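Local coordinates for ABC transporter, periplasmic solute-binding protein (Rhizobium meliloti, PDB 4WED) that probably captures a solute, perhaps a peptide, nickel or heme, in the periplasm for uptake by an ABC transporter, at residues Trp117-Trp122 with Thr169-Pro174; Ile381-Gln386 with Leu396-Val401; Gln505-Pro510 with Glu519-Ala524. One frame throughout, in Å; residues are numbered along the deposited sequence.

Contact 1 (Trp117-Trp122 with Thr169-Pro174); sequences WNLERW and TRFLSP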
ATOM      1  N   TRP A 117     -11.224   4.225 -26.359  1.00 65.64           N
ATOM      2  CA  TRP A 117     -11.173   5.687 -26.336  1.00 66.75           C
ATOM      3  C   TRP A 117     -10.557   6.188 -25.035  1.00 64.60           C
ATOM      4  O   TRP A 117      -9.795   7.128 -25.029  1.00 64.97           O
ATOM      5  CB  TRP A 117     -12.591   6.236 -26.486  1.00 70.99           C
ATOM      6  CG  TRP A 117     -12.720   7.760 -26.422  1.00 77.70           C
ATOM      7  CD1 TRP A 117     -12.619   8.625 -27.467  1.00 76.96           C
ATOM      8  CD2 TRP A 117     -13.009   8.576 -25.253  1.00 77.87           C
ATOM      9  NE1 TRP A 117     -12.802   9.916 -27.031  1.00 80.29           N
ATOM     10  CE2 TRP A 117     -13.046   9.921 -25.686  1.00 78.02           C
ATOM     11  CE3 TRP A 117     -13.239   8.293 -23.893  1.00 77.87           C
ATOM     12  CZ2 TRP A 117     -13.302  10.991 -24.817  1.00 80.52           C
ATOM     13  CZ3 TRP A 117     -13.484   9.352 -23.025  1.00 79.21           C
ATOM     14  CH2 TRP A 117     -13.525  10.693 -23.497  1.00 81.19           C
ATOM     15  N   ASN A 118     -10.899   5.530 -23.938  1.00 62.28           N
ATOM     16  CA  ASN A 118     -10.302   5.797 -22.622  1.00 63.65           C
ATOM     17  C   ASN A 118      -8.861   5.381 -22.526  1.00 63.58           C
ATOM     18  O   ASN A 118      -8.005   6.157 -22.118  1.00 72.83           O
ATOM     19  CB  ASN A 118     -11.059   5.040 -21.526  1.00 61.50           C
ATOM     20  CG  ASN A 118     -12.235   5.823 -20.995  1.00 63.39           C
ATOM     21  OD1 ASN A 118     -12.061   6.747 -20.210  1.00 67.94           O
ATOM     22  ND2 ASN A 118     -13.432   5.452 -21.404  1.00 64.48           N
ATOM     23  N   LEU A 119      -8.602   4.138 -22.881  1.00 60.06           N
ATOM     24  CA  LEU A 119      -7.273   3.617 -22.853  1.00 58.76           C
ATOM     25  C   LEU A 119      -6.339   4.447 -23.690  1.00 63.25           C
ATOM     26  O   LEU A 119      -5.216   4.724 -23.293  1.00 63.29           O
ATOM     27  CB  LEU A 119      -7.324   2.203 -23.358  1.00 59.65           C
ATOM     28  CG  LEU A 119      -7.930   1.278 -22.310  1.00 61.20           C
ATOM     29  CD1 LEU A 119      -7.923  -0.134 -22.854  1.00 60.57           C
ATOM     30  CD2 LEU A 119      -7.217   1.318 -20.957  1.00 62.41           C
ATOM     31  N   GLU A 120      -6.812   4.868 -24.850  1.00 68.82           N
ATOM     32  CA  GLU A 120      -6.023   5.745 -25.714  1.00 75.71           C
ATOM     33  C   GLU A 120      -5.760   7.127 -25.094  1.00 76.38           C
ATOM     34  O   GLU A 120      -4.863   7.836 -25.527  1.00 77.48           O
ATOM     35  CB  GLU A 120      -6.713   5.916 -27.062  1.00 79.10           C
ATOM     36  CG  GLU A 120      -6.547   4.724 -27.987  1.00 83.80           C
ATOM     37  CD  GLU A 120      -7.282   4.933 -29.305  1.00 91.67           C
ATOM     38  OE1 GLU A 120      -8.094   5.898 -29.386  1.00 94.60           O
ATOM     39  OE2 GLU A 120      -7.048   4.143 -30.251  1.00 86.40           O
ATOM     40  N   ARG A 121      -6.549   7.507 -24.101  1.00 75.99           N
ATOM     41  CA  ARG A 121      -6.352   8.774 -23.435  1.00 81.19           C
ATOM     42  C   ARG A 121      -5.139   8.762 -22.512  1.00 81.26           C
ATOM     43  O   ARG A 121      -4.593   9.818 -22.227  1.00 85.19           O
ATOM     44  CB  ARG A 121      -7.595   9.181 -22.638  1.00 80.50           C
ATOM     45  CG  ARG A 121      -8.653   9.859 -23.487  1.00 83.92           C
ATOM     46  CD  ARG A 121      -9.995   9.913 -22.769  1.00 85.38           C
ATOM     47  NE  ARG A 121     -10.546  11.264 -22.657  1.00 91.11           N
ATOM     48  CZ  ARG A 121     -10.071  12.214 -21.855  1.00 95.02           C
ATOM     49  NH1 ARG A 121      -9.006  12.003 -21.101  1.00106.11           N
ATOM     50  NH2 ARG A 121     -10.664  13.384 -21.798  1.00100.89           N
ATOM     51  N   TRP A 122      -4.711   7.604 -22.033  1.00 70.79           N
ATOM     52  CA  TRP A 122      -3.598   7.600 -21.061  1.00 70.69           C
ATOM     53  C   TRP A 122      -2.444   6.662 -21.371  1.00 68.66           C
ATOM     54  O   TRP A 122      -1.317   6.907 -20.930  1.00 73.58           O
ATOM     55  CB  TRP A 122      -4.099   7.325 -19.621  1.00 65.65           C
ATOM     56  CG  TRP A 122      -4.746   5.984 -19.442  1.00 60.76           C
ATOM     57  CD1 TRP A 122      -6.088   5.667 -19.586  1.00 59.70           C
ATOM     58  CD2 TRP A 122      -4.088   4.796 -19.058  1.00 59.40           C
ATOM     59  NE1 TRP A 122      -6.284   4.332 -19.331  1.00 62.15           N
ATOM     60  CE2 TRP A 122      -5.073   3.771 -18.994  1.00 61.17           C
ATOM     61  CE3 TRP A 122      -2.757   4.487 -18.754  1.00 59.22           C
ATOM     62  CZ2 TRP A 122      -4.761   2.448 -18.661  1.00 60.77           C
ATOM     63  CZ3 TRP A 122      -2.446   3.167 -18.404  1.00 63.00           C
ATOM     64  CH2 TRP A 122      -3.452   2.162 -18.364  1.00 61.68           C
ATOM     65  N   THR A 169      -6.368   4.331 -14.776  1.00 57.08           N
ATOM     66  CA  THR A 169      -6.893   3.181 -15.482  1.00 58.73           C
ATOM     67  C   THR A 169      -8.405   3.031 -15.578  1.00 58.05           C
ATOM     68  O   THR A 169      -8.883   1.925 -15.872  1.00 58.22           O
ATOM     69  CB  THR A 169      -6.372   1.939 -14.762  1.00 54.53           C
ATOM     70  OG1 THR A 169      -6.574   2.107 -13.348  1.00 56.57           O
ATOM     71  CG2 THR A 169      -4.923   1.817 -15.037  1.00 54.81           C
ATOM     72  N   ARG A 170      -9.166   4.086 -15.323  1.00 55.78           N
ATOM     73  CA  ARG A 170     -10.613   3.911 -15.226  1.00 56.19           C
ATOM     74  C   ARG A 170     -11.342   4.659 -16.303  1.00 54.12           C
ATOM     75  O   ARG A 170     -10.722   5.418 -17.030  1.00 61.65           O
ATOM     76  CB  ARG A 170     -11.094   4.236 -13.822  1.00 57.28           C
ATOM     77  CG  ARG A 170     -10.272   3.460 -12.796  1.00 58.45           C
ATOM     78  CD  ARG A 170     -10.971   3.356 -11.460  1.00 53.37           C
ATOM     79  NE  ARG A 170     -10.235   2.497 -10.559  1.00 51.81           N
ATOM     80  CZ  ARG A 170     -10.676   2.147  -9.347  1.00 55.00           C
ATOM     81  NH1 ARG A 170     -11.855   2.606  -8.891  1.00 52.96           N
ATOM     82  NH2 ARG A 170      -9.945   1.346  -8.579  1.00 53.84           N
ATOM     83  N   PHE A 171     -12.660   4.449 -16.367  1.00 54.97           N
ATOM     84  CA  PHE A 171     -13.488   4.717 -17.548  1.00 58.86           C
ATOM     85  C   PHE A 171     -14.533   5.848 -17.447  1.00 65.79           C
ATOM     86  O   PHE A 171     -15.502   5.813 -16.633  1.00 64.69           O
ATOM     87  CB  PHE A 171     -14.099   3.395 -18.000  1.00 59.63           C
ATOM     88  CG  PHE A 171     -13.046   2.406 -18.416  1.00 59.62           C
ATOM     89  CD1 PHE A 171     -12.416   1.613 -17.462  1.00 57.89           C
ATOM     90  CD2 PHE A 171     -12.607   2.339 -19.746  1.00 62.12           C
ATOM     91  CE1 PHE A 171     -11.413   0.728 -17.822  1.00 57.97           C
ATOM     92  CE2 PHE A 171     -11.592   1.459 -20.110  1.00 64.50           C
ATOM     93  CZ  PHE A 171     -10.979   0.659 -19.139  1.00 59.46           C
ATOM     94  N   LEU A 172     -14.309   6.859 -18.306  1.00 65.82           N
ATOM     95  CA  LEU A 172     -15.066   8.101 -18.321  1.00 64.31           C
ATOM     96  C   LEU A 172     -15.899   8.120 -19.564  1.00 65.51           C
ATOM     97  O   LEU A 172     -15.390   7.844 -20.635  1.00 70.76           O
ATOM     98  CB  LEU A 172     -14.093   9.280 -18.364  1.00 66.39           C
ATOM     99  CG  LEU A 172     -14.628  10.691 -18.664  1.00 68.77           C
ATOM    100  CD1 LEU A 172     -15.456  11.254 -17.501  1.00 69.05           C
ATOM    101  CD2 LEU A 172     -13.468  11.624 -18.961  1.00 68.95           C
ATOM    102  N   SER A 173     -17.159   8.512 -19.453  1.00 65.06           N
ATOM    103  CA  SER A 173     -18.034   8.545 -20.625  1.00 66.99           C
ATOM    104  C   SER A 173     -17.439   9.388 -21.754  1.00 67.22           C
ATOM    105  O   SER A 173     -17.220  10.577 -21.599  1.00 71.91           O
ATOM    106  CB  SER A 173     -19.403   9.075 -20.244  1.00 69.16           C
ATOM    107  OG  SER A 173     -20.167   9.433 -21.378  1.00 79.22           O
ATOM    108  N   PRO A 174     -17.208   8.780 -22.920  1.00 68.41           N
ATOM    109  CA  PRO A 174     -16.783   9.557 -24.114  1.00 71.50           C
ATOM    110  C   PRO A 174     -17.665  10.741 -24.536  1.00 75.58           C
ATOM    111  O   PRO A 174     -17.139  11.657 -25.161  1.00 78.62           O
ATOM    112  CB  PRO A 174     -16.786   8.530 -25.228  1.00 68.61           C
ATOM    113  CG  PRO A 174     -16.729   7.222 -24.547  1.00 66.96           C
ATOM    114  CD  PRO A 174     -17.375   7.357 -23.218  1.00 65.33           C
TER
HETATM  115  O   HOH W   1      -8.842   3.797 -18.866  1.00 58.47           O
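The indole of Trp117 is sandwiched: Pro174 lies over one face, its CA 3.5 Å from the centroid of the six-membered ring in a CH-pi contact, while CD of Arg121, one helical turn on, sits over the rim of the opposite face. CG anti to the backbone N (chi1 178°) swings the indole out to meet the proline. The guanidinium of Arg121 has Trp117 CZ2 at its edge and Leu172 CD2 over one face. Thr169 CA stands 3.6 Å above one face of the Trp122 ring, toward its rim; CG2 of Thr169 also touches Trp122 CH2 at 3.7 Å.

Helix 112-122 is thereby clamped to an irregular segment of the loop that follows helix 159-162, in a protein of the bacterial solute-binding protein 5 family. Asn118 grips the backbone of Leu172 at both its N and its O: its OD1 accepts a nearly straight bond (173°) from Leu172 N at 2.9 Å, and its ND2 gives one to Leu172 O at 3.2 Å and another to Ala114 O. Replacing Trp117 with an alanine would probably leave Pro174 without its aromatic floor and open a gap beside Arg121. A water accepts from Trp122 NE1 at 2.7 Å and donates to Arg170 O; the guanidinium of Arg170 is hydrogen-bonded to Tyr165, Ser164, Phe65 and Asp62, a sodium ligand.

Contact 2 (Ile381-Gln386 with Leu396-Val401); sequences IAEVIQ and LVIRSV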
ATOM      1  N   ILE A 381      10.808   4.895  18.609  1.00 85.88           N
ATOM      2  CA  ILE A 381      11.228   3.550  18.226  1.00 85.14           C
ATOM      3  C   ILE A 381      12.702   3.315  18.541  1.00 83.41           C
ATOM      4  O   ILE A 381      13.078   2.254  19.050  1.00 82.43           O
ATOM      5  CB  ILE A 381      11.060   3.336  16.713  1.00 86.81           C
ATOM      6  CG1 ILE A 381       9.597   3.180  16.350  1.00 88.78           C
ATOM      7  CG2 ILE A 381      11.802   2.098  16.245  1.00 86.44           C
ATOM      8  CD1 ILE A 381       9.389   3.371  14.868  1.00 91.58           C
ATOM      9  N   ALA A 382      13.534   4.299  18.211  1.00 80.96           N
ATOM     10  CA  ALA A 382      14.966   4.165  18.351  1.00 75.55           C
ATOM     11  C   ALA A 382      15.361   3.943  19.806  1.00 76.65           C
ATOM     12  O   ALA A 382      16.293   3.179  20.104  1.00 76.37           O
ATOM     13  CB  ALA A 382      15.654   5.382  17.786  1.00 78.20           C
ATOM     14  N   GLU A 383      14.629   4.573  20.710  1.00 75.41           N
ATOM     15  CA  GLU A 383      14.951   4.526  22.135  1.00 77.15           C
ATOM     16  C   GLU A 383      14.460   3.253  22.787  1.00 75.36           C
ATOM     17  O   GLU A 383      15.029   2.822  23.766  1.00 84.74           O
ATOM     18  CB  GLU A 383      14.354   5.731  22.841  1.00 83.70           C
ATOM     19  CG  GLU A 383      14.858   7.046  22.255  1.00 89.52           C
ATOM     20  CD  GLU A 383      14.432   8.260  23.057  1.00101.06           C
ATOM     21  OE1 GLU A 383      13.272   8.263  23.529  1.00102.79           O
ATOM     22  OE2 GLU A 383      15.252   9.206  23.201  1.00104.39           O
ATOM     23  N   VAL A 384      13.397   2.664  22.260  1.00 74.16           N
ATOM     24  CA  VAL A 384      13.001   1.326  22.665  1.00 79.35           C
ATOM     25  C   VAL A 384      14.109   0.337  22.278  1.00 76.39           C
ATOM     26  O   VAL A 384      14.599  -0.430  23.102  1.00 74.09           O
ATOM     27  CB  VAL A 384      11.717   0.872  21.945  1.00 84.43           C
ATOM     28  CG1 VAL A 384      11.408  -0.595  22.250  1.00 87.29           C
ATOM     29  CG2 VAL A 384      10.550   1.754  22.336  1.00 87.85           C
ATOM     30  N   ILE A 385      14.489   0.383  21.011  1.00 69.88           N
ATOM     31  CA  ILE A 385      15.506  -0.509  20.448  1.00 68.74           C
ATOM     32  C   ILE A 385      16.858  -0.370  21.160  1.00 65.83           C
ATOM     33  O   ILE A 385      17.453  -1.356  21.574  1.00 71.36           O
ATOM     34  CB  ILE A 385      15.666  -0.244  18.933  1.00 65.96           C
ATOM     35  CG1 ILE A 385      14.382  -0.674  18.221  1.00 69.78           C
ATOM     36  CG2 ILE A 385      16.876  -0.966  18.367  1.00 65.11           C
ATOM     37  CD1 ILE A 385      14.214  -0.107  16.836  1.00 69.60           C
ATOM     38  N   GLN A 386      17.326   0.855  21.300  1.00 62.56           N
ATOM     39  CA  GLN A 386      18.600   1.114  21.922  1.00 65.54           C
ATOM     40  C   GLN A 386      18.695   0.464  23.309  1.00 69.11           C
ATOM     41  O   GLN A 386      19.772  -0.026  23.751  1.00 65.23           O
ATOM     42  CB  GLN A 386      18.740   2.627  22.084  1.00 66.24           C
ATOM     43  CG  GLN A 386      19.881   3.094  22.965  1.00 62.65           C
ATOM     44  CD  GLN A 386      19.824   4.594  23.188  1.00 66.85           C
ATOM     45  OE1 GLN A 386      19.023   5.085  23.996  1.00 70.70           O
ATOM     46  NE2 GLN A 386      20.676   5.332  22.483  1.00 65.75           N
ATOM     47  N   LEU A 396      23.688   1.092  21.014  1.00 67.54           N
ATOM     48  CA  LEU A 396      22.999   1.749  19.919  1.00 67.55           C
ATOM     49  C   LEU A 396      23.072   3.283  20.078  1.00 69.60           C
ATOM     50  O   LEU A 396      22.532   3.878  21.028  1.00 69.61           O
ATOM     51  CB  LEU A 396      21.550   1.261  19.831  1.00 66.33           C
ATOM     52  CG  LEU A 396      20.811   1.609  18.521  1.00 72.08           C
ATOM     53  CD1 LEU A 396      20.909   0.513  17.467  1.00 71.62           C
ATOM     54  CD2 LEU A 396      19.352   1.884  18.754  1.00 78.15           C
ATOM     55  N   VAL A 397      23.784   3.928  19.175  1.00 69.55           N
ATOM     56  CA  VAL A 397      23.750   5.382  19.139  1.00 72.62           C
ATOM     57  C   VAL A 397      22.676   5.867  18.127  1.00 75.03           C
ATOM     58  O   VAL A 397      22.594   5.379  16.976  1.00 66.09           O
ATOM     59  CB  VAL A 397      25.158   6.021  18.877  1.00 80.67           C
ATOM     60  CG1 VAL A 397      26.237   5.378  19.756  1.00 78.32           C
ATOM     61  CG2 VAL A 397      25.569   5.932  17.422  1.00 85.08           C
ATOM     62  N   ILE A 398      21.868   6.841  18.562  1.00 74.52           N
ATOM     63  CA  ILE A 398      20.831   7.417  17.719  1.00 75.97           C
ATOM     64  C   ILE A 398      21.247   8.783  17.184  1.00 74.96           C
ATOM     65  O   ILE A 398      21.650   9.661  17.934  1.00 77.29           O
ATOM     66  CB  ILE A 398      19.515   7.560  18.493  1.00 77.56           C
ATOM     67  CG1 ILE A 398      19.152   6.209  19.120  1.00 74.59           C
ATOM     68  CG2 ILE A 398      18.404   8.079  17.580  1.00 74.64           C
ATOM     69  CD1 ILE A 398      18.053   6.274  20.157  1.00 75.69           C
ATOM     70  N   ARG A 399      21.149   8.938  15.875  1.00 77.14           N
ATOM     71  CA  ARG A 399      21.299  10.222  15.216  1.00 82.06           C
ATOM     72  C   ARG A 399      19.920  10.589  14.596  1.00 84.11           C
ATOM     73  O   ARG A 399      19.478   9.995  13.589  1.00 78.96           O
ATOM     74  CB  ARG A 399      22.437  10.147  14.188  1.00 87.96           C
ATOM     75  CG  ARG A 399      22.845  11.484  13.578  1.00 95.14           C
ATOM     76  CD  ARG A 399      24.154  11.364  12.811  1.00101.93           C
ATOM     77  NE  ARG A 399      24.001  10.619  11.557  1.00108.83           N
ATOM     78  CZ  ARG A 399      25.009  10.264  10.758  1.00112.78           C
ATOM     79  NH1 ARG A 399      26.264  10.578  11.077  1.00119.75           N
ATOM     80  NH2 ARG A 399      24.770   9.588   9.643  1.00106.89           N
ATOM     81  N   SER A 400      19.240  11.527  15.265  1.00 86.46           N
ATOM     82  CA  SER A 400      17.885  12.003  14.925  1.00 90.84           C
ATOM     83  C   SER A 400      18.045  13.193  13.990  1.00 88.51           C
ATOM     84  O   SER A 400      18.748  14.133  14.323  1.00 90.65           O
ATOM     85  CB  SER A 400      17.133  12.423  16.216  1.00 96.24           C
ATOM     86  OG  SER A 400      15.714  12.484  16.057  1.00104.63           O
ATOM     87  N   VAL A 401      17.397  13.161  12.830  1.00 92.66           N
ATOM     88  CA  VAL A 401      17.704  14.103  11.717  1.00 98.37           C
ATOM     89  C   VAL A 401      16.441  14.803  11.141  1.00 99.06           C
ATOM     90  O   VAL A 401      15.319  14.402  11.441  1.00101.47           O
ATOM     91  CB  VAL A 401      18.507  13.358  10.600  1.00 98.36           C
ATOM     92  CG1 VAL A 401      18.950  14.283   9.476  1.00106.12           C
ATOM     93  CG2 VAL A 401      19.755  12.742  11.188  1.00 96.78           C
TER
HETATM   94  O   HOH W   2      22.151   8.118  21.498  1.00 62.65           O
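Leu396 packs tightly against the last turn of the 381-386 segment: its CD2 comes within 3.3 Å of Gln386 CA and 3.8 Å of Ile385 CG2, so that the branch wedges against the helix backbone as well as its side chains. Two residues on, Ile398 sends CD1 to 3.5 Å from Ala382 CB, where the short alanine lets the isoleucine come close to the helix. With CG1 beside the backbone N (chi1 -53°), Ile398 carries that methyl toward the Ala382 turn. Leu368 of the neighbouring strand 362-370 touches both Ala382 and Leu396, and Phe419 and Ile305 close over Ile385, so these three buried residues belong to the hydrophobic core, with Ile398 at its margin.

The other side is looser and wetter. Exposed Glu383 offers little more than its CG, 3.9 Å from Ile398 CD1, and the partly exposed Gln386 reaches along the outer side. Its CG stands anti to the backbone N (chi1 168°) and the chain runs on extended, which delivers NE2 to Leu396 O at 2.8 Å. The donor arrives nearly along the C=O axis, and the oxygen lies close to the amide plane of Gln386. A water accepts from Ile398 N and, weakly, from Gln386 NE2.

Helix 378-392 and strand 395-400 run antiparallel here, their segment axes 168° apart and 8.6 Å at closest approach, as the last two elements of a beta-alpha-beta unit begun by strand 362-370. The chemistry implies an apolar inner seam, consistent with the close helix-strand packing, and one side-chain amide at the open side satisfying a carbonyl on the strand edge turned from strand 362-370.

Contact 3 (Gln505-Pro510 with Glu519-Ala524); sequences QGFTSP and ENIVLA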
ATOM      1  N   GLN A 505     -23.681  -0.652  10.008  1.00 69.86           N
ATOM      2  CA  GLN A 505     -23.458  -2.075   9.947  1.00 68.33           C
ATOM      3  C   GLN A 505     -22.792  -2.392   8.642  1.00 64.37           C
ATOM      4  O   GLN A 505     -22.911  -1.663   7.643  1.00 62.40           O
ATOM      5  CB  GLN A 505     -24.764  -2.815  10.007  1.00 71.98           C
ATOM      6  CG  GLN A 505     -25.519  -2.595  11.303  1.00 79.03           C
ATOM      7  CD  GLN A 505     -26.588  -3.650  11.504  1.00 84.42           C
ATOM      8  OE1 GLN A 505     -27.462  -3.843  10.653  1.00 85.84           O
ATOM      9  NE2 GLN A 505     -26.510  -4.362  12.617  1.00 90.53           N
ATOM     10  N   GLY A 506     -22.090  -3.495   8.645  1.00 62.24           N
ATOM     11  CA  GLY A 506     -21.532  -3.996   7.412  1.00 61.23           C
ATOM     12  C   GLY A 506     -20.268  -3.303   7.006  1.00 58.95           C
ATOM     13  O   GLY A 506     -19.838  -3.470   5.876  1.00 58.45           O
ATOM     14  N   PHE A 507     -19.634  -2.558   7.914  1.00 64.00           N
ATOM     15  CA  PHE A 507     -18.398  -1.863   7.549  1.00 63.73           C
ATOM     16  C   PHE A 507     -17.317  -2.873   7.166  1.00 64.56           C
ATOM     17  O   PHE A 507     -17.080  -3.859   7.882  1.00 63.81           O
ATOM     18  CB  PHE A 507     -17.859  -0.943   8.639  1.00 64.34           C
ATOM     19  CG  PHE A 507     -16.546  -0.299   8.275  1.00 63.41           C
ATOM     20  CD1 PHE A 507     -16.506   0.782   7.415  1.00 62.72           C
ATOM     21  CD2 PHE A 507     -15.351  -0.778   8.773  1.00 64.18           C
ATOM     22  CE1 PHE A 507     -15.291   1.374   7.085  1.00 62.26           C
ATOM     23  CE2 PHE A 507     -14.138  -0.216   8.415  1.00 62.06           C
ATOM     24  CZ  PHE A 507     -14.108   0.863   7.575  1.00 62.17           C
ATOM     25  N   THR A 508     -16.688  -2.607   6.026  1.00 61.84           N
ATOM     26  CA  THR A 508     -15.700  -3.505   5.449  1.00 60.84           C
ATOM     27  C   THR A 508     -14.427  -2.702   5.216  1.00 59.29           C
ATOM     28  O   THR A 508     -14.444  -1.727   4.462  1.00 63.21           O
ATOM     29  CB  THR A 508     -16.245  -4.085   4.131  1.00 59.77           C
ATOM     30  OG1 THR A 508     -17.491  -4.771   4.379  1.00 61.02           O
ATOM     31  CG2 THR A 508     -15.252  -5.034   3.499  1.00 61.01           C
ATOM     32  N   SER A 509     -13.338  -3.080   5.880  1.00 57.02           N
ATOM     33  CA  SER A 509     -12.101  -2.308   5.795  1.00 56.45           C
ATOM     34  C   SER A 509     -11.645  -2.251   4.334  1.00 56.80           C
ATOM     35  O   SER A 509     -11.652  -3.257   3.635  1.00 54.30           O
ATOM     36  CB  SER A 509     -10.976  -2.941   6.621  1.00 56.79           C
ATOM     37  OG  SER A 509     -11.328  -3.169   7.954  1.00 61.42           O
ATOM     38  N   PRO A 510     -11.221  -1.078   3.868  1.00 60.73           N
ATOM     39  CA  PRO A 510     -10.809  -0.987   2.462  1.00 57.58           C
ATOM     40  C   PRO A 510      -9.564  -1.805   2.209  1.00 56.12           C
ATOM     41  O   PRO A 510      -8.719  -1.954   3.080  1.00 56.43           O
ATOM     42  CB  PRO A 510     -10.490   0.480   2.282  1.00 59.77           C
ATOM     43  CG  PRO A 510     -10.090   0.934   3.648  1.00 61.58           C
ATOM     44  CD  PRO A 510     -10.963   0.167   4.608  1.00 61.06           C
ATOM     45  N   GLU A 519     -18.862  -0.154   0.578  1.00 60.88           N
ATOM     46  CA  GLU A 519     -19.438  -1.438   0.282  1.00 60.82           C
ATOM     47  C   GLU A 519     -20.087  -2.013   1.530  1.00 59.69           C
ATOM     48  O   GLU A 519     -19.540  -1.911   2.628  1.00 55.21           O
ATOM     49  CB  GLU A 519     -18.352  -2.430  -0.182  1.00 66.50           C
ATOM     50  CG  GLU A 519     -17.764  -2.191  -1.582  1.00 75.27           C
ATOM     51  CD  GLU A 519     -16.600  -1.213  -1.619  1.00 78.70           C
ATOM     52  OE1 GLU A 519     -15.942  -1.007  -0.570  1.00 85.99           O
ATOM     53  OE2 GLU A 519     -16.329  -0.660  -2.715  1.00 87.90           O
ATOM     54  N   ASN A 520     -21.210  -2.676   1.303  1.00 58.40           N
ATOM     55  CA  ASN A 520     -21.853  -3.587   2.225  1.00 61.73           C
ATOM     56  C   ASN A 520     -22.598  -2.904   3.335  1.00 61.46           C
ATOM     57  O   ASN A 520     -23.292  -3.568   4.125  1.00 62.36           O
ATOM     58  CB  ASN A 520     -20.870  -4.579   2.859  1.00 63.72           C
ATOM     59  CG  ASN A 520     -20.163  -5.451   1.844  1.00 63.83           C
ATOM     60  OD1 ASN A 520     -18.950  -5.683   1.954  1.00 65.06           O
ATOM     61  ND2 ASN A 520     -20.909  -5.958   0.874  1.00 60.68           N
ATOM     62  N   ILE A 521     -22.437  -1.598   3.424  1.00 59.40           N
ATOM     63  CA  ILE A 521     -22.938  -0.865   4.586  1.00 63.81           C
ATOM     64  C   ILE A 521     -24.461  -0.847   4.576  1.00 66.28           C
ATOM     65  O   ILE A 521     -25.080  -0.705   3.518  1.00 69.72           O
ATOM     66  CB  ILE A 521     -22.365   0.564   4.688  1.00 61.08           C
ATOM     67  CG1 ILE A 521     -20.927   0.506   5.190  1.00 58.03           C
ATOM     68  CG2 ILE A 521     -23.196   1.389   5.673  1.00 66.48           C
ATOM     69  CD1 ILE A 521     -20.252   1.846   5.201  1.00 58.01           C
ATOM     70  N   VAL A 522     -25.036  -1.061   5.749  1.00 67.96           N
ATOM     71  CA  VAL A 522     -26.458  -0.863   5.957  1.00 70.41           C
ATOM     72  C   VAL A 522     -26.628   0.001   7.206  1.00 73.57           C
ATOM     73  O   VAL A 522     -25.972  -0.218   8.215  1.00 73.29           O
ATOM     74  CB  VAL A 522     -27.266  -2.187   6.022  1.00 70.26           C
ATOM     75  CG1 VAL A 522     -26.585  -3.202   6.877  1.00 73.68           C
ATOM     76  CG2 VAL A 522     -28.681  -1.955   6.544  1.00 73.14           C
ATOM     77  N   LEU A 523     -27.504   0.999   7.106  1.00 76.64           N
ATOM     78  CA  LEU A 523     -27.709   1.964   8.174  1.00 80.77           C
ATOM     79  C   LEU A 523     -28.954   1.647   9.015  1.00 83.72           C
ATOM     80  O   LEU A 523     -30.065   1.646   8.486  1.00 85.98           O
ATOM     81  CB  LEU A 523     -27.882   3.339   7.547  1.00 82.21           C
ATOM     82  CG  LEU A 523     -26.770   3.839   6.652  1.00 78.89           C
ATOM     83  CD1 LEU A 523     -27.272   5.109   5.983  1.00 83.77           C
ATOM     84  CD2 LEU A 523     -25.524   4.102   7.480  1.00 77.57           C
ATOM     85  N   ALA A 524     -28.775   1.412  10.313  1.00 85.25           N
ATOM     86  CA  ALA A 524     -29.896   1.063  11.201  1.00 91.13           C
ATOM     87  C   ALA A 524     -30.852   2.217  11.546  1.00 94.58           C
ATOM     88  O   ALA A 524     -32.054   2.014  11.549  1.00102.87           O
ATOM     89  CB  ALA A 524     -29.364   0.445  12.478  1.00 93.78           C
TER
HETATM   90  O   HOH W   3     -17.636  -0.826   4.253  1.00 57.74           O
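Two backbone hydrogen bonds join Gln505 and Val522 as an antiparallel hydrogen-bonded pair. Gln505 N gives to Val522 O at 2.9 Å, nearly in line with the carbonyl, whereas Val522 N meets Gln505 O from above the carbonyl plane. That same Gln505 O also receives a CA-H...O contact from Ile521 CA at 3.2 Å.

Apolar contacts follow the pairing. Gln505 and Val522 run alongside each other on the same face of the sheet, with Gln505 CB 3.6 Å from Val522 CG1. The buried Ile521 brings its CD1 to the edge of the Phe507 ring at 4.5 Å, and that ring also meets the indole of Trp498.

The motif is a small two-stranded antiparallel sheet, 504-505 with 522-523, near the C terminus of the chain. Past it Gly506, at positive phi, passes so near Asn520 O that a CB there would clash.

Polar side chains and water hold the wider end. Thr508 OG1 lies 3.0 Å from Asn520 OD1 and 3.1 Å from Gly506 O, so its single proton has two acceptors to choose from; chi1 -58° sets OG1 beside the backbone N, within reach of both oxygens. A water accepts from Thr508 N and lies 2.7 Å from Glu519 O, to which it may donate among other acceptors.

How the contacts relate
From the N terminus, the chain first closes contact 1, bringing helix 112-122 against the loop after helix 159-162 across 46 intervening residues. Contact 2 follows as a short closure between helix 378-392 and strand 395-400; nine residues, mostly the rest of that helix, separate its two segments. Contact 3 closes last, bringing together the ends of an eight-residue loop without helix or strand. The three stand in series, so none nests in or crosses another. Contacts 1 and 2 lie on opposite sides of the chain's centre, 49 Å apart between centres. Contact 3 comes nearer to contact 1, about 8 Å between nearest atoms, and sodium lies near both, close to Arg170 and Glu519.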